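Local coordinates for Exo-beta-1,4-mannosidase (Rhizomucor miehei, PDB 4LYP), which probably hydrolyses terminal beta-1,4-linked mannose residues as an extracellular family 5 glycoside hydrolase built on a TIM barrel, and also carries out transglycosylation, at residues E125-D139 against R215-V229. Numbering follows the deposited sequence.
Sequences EGVFVGLDYLLDTMD and RRNTVNGKIYKEDPV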
# COMPACT_ATOMS: atom_id res chain seq x y z
N GLU A 125 -12.27 -17.01 8.34
CA GLU A 125 -12.56 -17.39 6.97
C GLU A 125 -13.42 -16.36 6.31
O GLU A 125 -13.31 -16.14 5.10
CB GLU A 125 -13.18 -18.78 6.94
CG GLU A 125 -13.59 -19.22 5.56
CD GLU A 125 -12.41 -19.40 4.53
OE1 GLU A 125 -12.75 -19.66 3.33
OE2 GLU A 125 -11.23 -19.31 4.87
N GLY A 126 -14.35 -15.71 7.03
CA GLY A 126 -15.18 -14.66 6.42
C GLY A 126 -14.25 -13.57 5.85
O GLY A 126 -14.49 -13.01 4.73
N VAL A 127 -13.24 -13.18 6.58
CA VAL A 127 -12.37 -12.11 6.12
C VAL A 127 -11.49 -12.64 4.94
O VAL A 127 -11.32 -11.95 3.95
CB VAL A 127 -11.48 -11.57 7.28
CG1 VAL A 127 -10.48 -10.54 6.77
CG2 VAL A 127 -12.37 -10.98 8.36
N PHE A 128 -10.99 -13.86 5.03
CA PHE A 128 -10.23 -14.42 3.94
C PHE A 128 -11.01 -14.47 2.65
O PHE A 128 -10.50 -14.18 1.56
CB PHE A 128 -9.69 -15.79 4.36
CG PHE A 128 -8.28 -16.11 3.90
CD1 PHE A 128 -7.76 -15.69 2.66
CD2 PHE A 128 -7.42 -16.82 4.80
CE1 PHE A 128 -6.43 -16.00 2.32
CE2 PHE A 128 -6.14 -17.20 4.40
CZ PHE A 128 -5.62 -16.76 3.21
N VAL A 129 -12.30 -14.85 2.76
CA VAL A 129 -13.14 -14.87 1.55
C VAL A 129 -13.25 -13.46 0.96
O VAL A 129 -13.40 -13.32 -0.26
CB VAL A 129 -14.49 -15.55 1.92
CG1 VAL A 129 -15.54 -15.26 0.83
CG2 VAL A 129 -14.34 -17.03 2.12
N GLY A 130 -13.20 -12.42 1.80
CA GLY A 130 -13.21 -11.07 1.24
C GLY A 130 -12.03 -10.84 0.32
O GLY A 130 -12.14 -10.14 -0.68
N LEU A 131 -10.86 -11.36 0.70
CA LEU A 131 -9.68 -11.23 -0.19
C LEU A 131 -9.90 -12.02 -1.49
O LEU A 131 -9.55 -11.53 -2.60
CB LEU A 131 -8.41 -11.72 0.57
CG LEU A 131 -7.07 -11.55 -0.16
CD1 LEU A 131 -6.81 -10.11 -0.58
CD2 LEU A 131 -5.99 -12.04 0.76
N ASP A 132 -10.57 -13.19 -1.45
CA ASP A 132 -10.88 -13.91 -2.66
C ASP A 132 -11.77 -13.07 -3.56
O ASP A 132 -11.55 -12.99 -4.75
CB ASP A 132 -11.70 -15.21 -2.32
CG ASP A 132 -10.93 -16.28 -1.60
OD1 ASP A 132 -9.68 -16.26 -1.53
OD2 ASP A 132 -11.61 -17.20 -1.08
N TYR A 133 -12.81 -12.44 -3.01
CA TYR A 133 -13.70 -11.61 -3.80
C TYR A 133 -13.00 -10.36 -4.33
O TYR A 133 -13.23 -9.96 -5.47
CB TYR A 133 -14.95 -11.17 -3.00
CG TYR A 133 -16.05 -12.17 -3.01
CD1 TYR A 133 -16.88 -12.26 -4.08
CD2 TYR A 133 -16.20 -13.09 -1.96
CE1 TYR A 133 -17.92 -13.22 -4.10
CE2 TYR A 133 -17.21 -14.04 -1.96
CZ TYR A 133 -18.05 -14.12 -3.04
OH TYR A 133 -19.07 -15.03 -3.07
N LEU A 134 -12.12 -9.76 -3.53
CA LEU A 134 -11.33 -8.63 -4.02
C LEU A 134 -10.56 -9.00 -5.27
O LEU A 134 -10.63 -8.32 -6.30
CB LEU A 134 -10.42 -8.15 -2.88
CG LEU A 134 -9.40 -7.05 -3.31
CD1 LEU A 134 -10.11 -5.80 -3.78
CD2 LEU A 134 -8.52 -6.77 -2.12
N LEU A 135 -9.87 -10.14 -5.22
CA LEU A 135 -9.03 -10.54 -6.32
C LEU A 135 -9.87 -10.96 -7.52
O LEU A 135 -9.46 -10.73 -8.66
CB LEU A 135 -8.08 -11.67 -5.91
CG LEU A 135 -6.95 -11.21 -4.98
CD1 LEU A 135 -6.18 -12.38 -4.37
CD2 LEU A 135 -5.97 -10.30 -5.74
N ASP A 136 -11.05 -11.57 -7.30
CA ASP A 136 -11.89 -11.93 -8.39
C ASP A 136 -12.47 -10.69 -9.10
O ASP A 136 -12.55 -10.66 -10.34
CB ASP A 136 -13.04 -12.86 -7.94
CG ASP A 136 -13.85 -13.29 -9.13
OD1 ASP A 136 -13.34 -14.05 -9.95
OD2 ASP A 136 -15.01 -12.82 -9.25
N THR A 137 -12.83 -9.67 -8.32
CA THR A 137 -13.37 -8.45 -8.89
C THR A 137 -12.30 -7.71 -9.65
O THR A 137 -12.53 -7.18 -10.75
CB THR A 137 -14.02 -7.58 -7.81
OG1 THR A 137 -14.94 -8.39 -7.03
CG2 THR A 137 -14.73 -6.39 -8.37
N MET A 138 -11.09 -7.66 -9.10
CA MET A 138 -9.93 -7.06 -9.81
C MET A 138 -9.74 -7.78 -11.15
O MET A 138 -9.50 -7.13 -12.17
CB MET A 138 -8.70 -7.17 -8.95
CG MET A 138 -8.76 -6.16 -7.80
SD MET A 138 -7.33 -6.28 -6.70
CE MET A 138 -6.09 -5.66 -7.82
N ASP A 139 -9.81 -9.08 -11.16
CA ASP A 139 -9.66 -9.87 -12.39
C ASP A 139 -10.69 -9.39 -13.45
O ASP A 139 -10.34 -9.10 -14.58
CB ASP A 139 -9.94 -11.36 -12.06
CG ASP A 139 -9.58 -12.32 -13.20
OD1 ASP A 139 -9.12 -11.89 -14.27
OD2 ASP A 139 -9.71 -13.53 -12.95
N ARG A 215 -3.41 -20.09 -0.93
CA ARG A 215 -4.88 -19.98 -0.80
C ARG A 215 -5.52 -20.37 -2.14
O ARG A 215 -5.12 -19.86 -3.19
CB ARG A 215 -5.19 -18.49 -0.47
CG ARG A 215 -6.72 -18.16 -0.49
CD ARG A 215 -7.49 -18.88 0.63
NE ARG A 215 -8.86 -18.38 0.61
CZ ARG A 215 -9.73 -18.62 1.61
NH1 ARG A 215 -9.35 -19.34 2.70
NH2 ARG A 215 -10.94 -18.10 1.56
N ARG A 216 -6.55 -21.21 -2.06
CA ARG A 216 -7.42 -21.40 -3.20
C ARG A 216 -8.50 -20.36 -3.16
O ARG A 216 -9.30 -20.28 -2.19
CB ARG A 216 -8.00 -22.84 -3.18
CG ARG A 216 -8.90 -23.09 -4.38
CD ARG A 216 -9.43 -24.51 -4.28
NE ARG A 216 -10.47 -24.68 -5.32
CZ ARG A 216 -11.78 -24.28 -5.27
NH1 ARG A 216 -12.34 -23.72 -4.17
NH2 ARG A 216 -12.51 -24.43 -6.38
N ASN A 217 -8.60 -19.57 -4.20
CA ASN A 217 -9.66 -18.55 -4.30
C ASN A 217 -10.98 -19.27 -4.33
O ASN A 217 -11.25 -20.04 -5.29
CB ASN A 217 -9.41 -17.72 -5.56
CG ASN A 217 -10.31 -16.52 -5.63
OD1 ASN A 217 -11.54 -16.68 -5.55
ND2 ASN A 217 -9.74 -15.32 -5.75
N THR A 218 -11.86 -19.05 -3.36
CA THR A 218 -13.10 -19.81 -3.30
C THR A 218 -14.10 -19.38 -4.38
O THR A 218 -15.08 -20.09 -4.63
CB THR A 218 -13.77 -19.62 -1.90
OG1 THR A 218 -14.04 -18.23 -1.67
CG2 THR A 218 -12.95 -20.23 -0.78
N VAL A 219 -13.88 -18.20 -4.97
CA VAL A 219 -14.80 -17.64 -5.93
C VAL A 219 -14.46 -18.16 -7.35
O VAL A 219 -15.32 -18.58 -8.10
CB VAL A 219 -14.76 -16.11 -5.84
CG1 VAL A 219 -15.66 -15.48 -6.94
CG2 VAL A 219 -15.18 -15.66 -4.44
N ASN A 220 -13.16 -18.10 -7.73
CA ASN A 220 -12.75 -18.45 -9.07
C ASN A 220 -11.84 -19.65 -9.18
O ASN A 220 -11.50 -20.04 -10.28
CB ASN A 220 -12.17 -17.23 -9.80
CG ASN A 220 -10.88 -16.72 -9.19
OD1 ASN A 220 -10.03 -17.47 -8.72
ND2 ASN A 220 -10.74 -15.42 -9.24
N GLY A 221 -11.47 -20.28 -8.05
CA GLY A 221 -10.73 -21.54 -8.01
C GLY A 221 -9.24 -21.40 -8.19
O GLY A 221 -8.54 -22.41 -8.05
N LYS A 222 -8.70 -20.22 -8.51
CA LYS A 222 -7.26 -20.10 -8.72
C LYS A 222 -6.48 -20.19 -7.43
O LYS A 222 -6.88 -19.56 -6.41
CB LYS A 222 -6.93 -18.79 -9.46
CG LYS A 222 -7.44 -18.78 -10.88
CD LYS A 222 -7.09 -17.50 -11.62
CE LYS A 222 -8.04 -16.34 -11.25
NZ LYS A 222 -7.57 -15.03 -11.89
N ILE A 223 -5.37 -20.89 -7.44
CA ILE A 223 -4.45 -20.82 -6.30
C ILE A 223 -3.70 -19.49 -6.42
O ILE A 223 -3.27 -19.10 -7.52
CB ILE A 223 -3.48 -21.99 -6.30
CG1 ILE A 223 -4.26 -23.32 -6.34
CG2 ILE A 223 -2.56 -21.89 -5.06
CD1 ILE A 223 -5.12 -23.56 -5.23
N TYR A 224 -3.55 -18.77 -5.28
CA TYR A 224 -2.99 -17.39 -5.42
C TYR A 224 -1.66 -17.34 -6.16
O TYR A 224 -1.42 -16.47 -6.99
CB TYR A 224 -2.89 -16.71 -4.06
CG TYR A 224 -4.16 -16.18 -3.46
CD1 TYR A 224 -5.45 -16.63 -3.82
CD2 TYR A 224 -4.08 -15.22 -2.44
CE1 TYR A 224 -6.60 -16.12 -3.19
CE2 TYR A 224 -5.20 -14.73 -1.79
CZ TYR A 224 -6.44 -15.18 -2.14
OH TYR A 224 -7.53 -14.69 -1.48
N LYS A 225 -0.72 -18.25 -5.79
CA LYS A 225 0.62 -18.25 -6.40
C LYS A 225 0.59 -18.57 -7.89
O LYS A 225 1.59 -18.35 -8.57
CB LYS A 225 1.55 -19.21 -5.70
CG LYS A 225 1.16 -20.69 -5.80
CD LYS A 225 2.05 -21.57 -4.88
CE LYS A 225 1.76 -23.02 -5.13
NZ LYS A 225 2.56 -23.83 -4.18
N GLU A 226 -0.55 -19.03 -8.43
CA GLU A 226 -0.70 -19.26 -9.86
C GLU A 226 -1.58 -18.22 -10.51
O GLU A 226 -1.93 -18.38 -11.71
CB GLU A 226 -1.29 -20.70 -10.03
CG GLU A 226 -0.38 -21.78 -9.54
CD GLU A 226 0.85 -21.88 -10.40
OE1 GLU A 226 0.83 -21.48 -11.59
OE2 GLU A 226 1.71 -22.59 -9.98
N ASP A 227 -1.97 -17.16 -9.81
CA ASP A 227 -2.94 -16.23 -10.36
C ASP A 227 -2.21 -15.02 -10.93
O ASP A 227 -1.61 -14.25 -10.19
CB ASP A 227 -3.88 -15.78 -9.20
CG ASP A 227 -5.01 -14.95 -9.66
OD1 ASP A 227 -5.07 -14.58 -10.88
OD2 ASP A 227 -5.94 -14.70 -8.86
N PRO A 228 -2.32 -14.82 -12.26
CA PRO A 228 -1.63 -13.68 -12.86
C PRO A 228 -2.32 -12.35 -12.55
O PRO A 228 -1.81 -11.28 -12.94
CB PRO A 228 -1.66 -13.96 -14.36
CG PRO A 228 -2.97 -14.72 -14.49
CD PRO A 228 -3.06 -15.62 -13.29
N VAL A 229 -3.45 -12.35 -11.83
CA VAL A 229 -4.00 -11.08 -11.31
C VAL A 229 -3.07 -10.49 -10.25
O VAL A 229 -3.06 -9.28 -10.03
CB VAL A 229 -5.43 -11.32 -10.79
CG1 VAL A 229 -5.96 -10.11 -10.05
CG2 VAL A 229 -6.36 -11.68 -11.98
O HOH W 1 -8.38 -13.48 -9.39
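The Arg215 guanidinium lies flat on one face of the Phe128 ring, planes 2° apart and centres separated by 4.0 Å, a cation-pi stack extended by Arg215 CD over the rim of the ring. Glu125, gripped end-on by NH1 and NH2, and Asp132, gripped side-on by NE and NH2, meet the guanidinium at its edges, with Val129 CG2 also near its plane. A bend at chi2 (66°) in the otherwise extended Arg215 chain swings its guanidinium across the helix to lie between both acids. Tyr224 is sandwiched, with Arg215 CB over the centre of one face, Leu135 CD1 on the opposite face and Leu131 CD2 at its edge, while Val219 CG2 sits over the middle of the Tyr133 ring, 3.4 Å from its centroid.

Asp132 is the polar hub. Its OD1 accepts from Tyr224 OH at 2.7 Å on the anti side and from Arg215 NE through the syn lone pair; OD2 accepts from Arg215 NH2, Thr218 OG1 (2.7 Å) and, from well above the carboxylate plane, Thr218 N. Asn217 ND2 adds a bond to Asp132 O, its OD1 meanwhile closing an Asx turn. Further along, Asn220 ND2 meets the anti lone pair of Asp136 OD1 at 3.0 Å, and Lys222 NZ bridges Asp139 OD2 (2.8 Å) and Asp227 OD1. One water links Leu135 O, weakly, to Asn220, Lys222 and Asp227.

Helix 125-140 of the barrel is thus fastened to the loop leading into strand 230-234. Five good hydrogen bonds, two of them from a cationic guanidinium, converge on the buried Asp132 carboxylate, which should favour its ionised form.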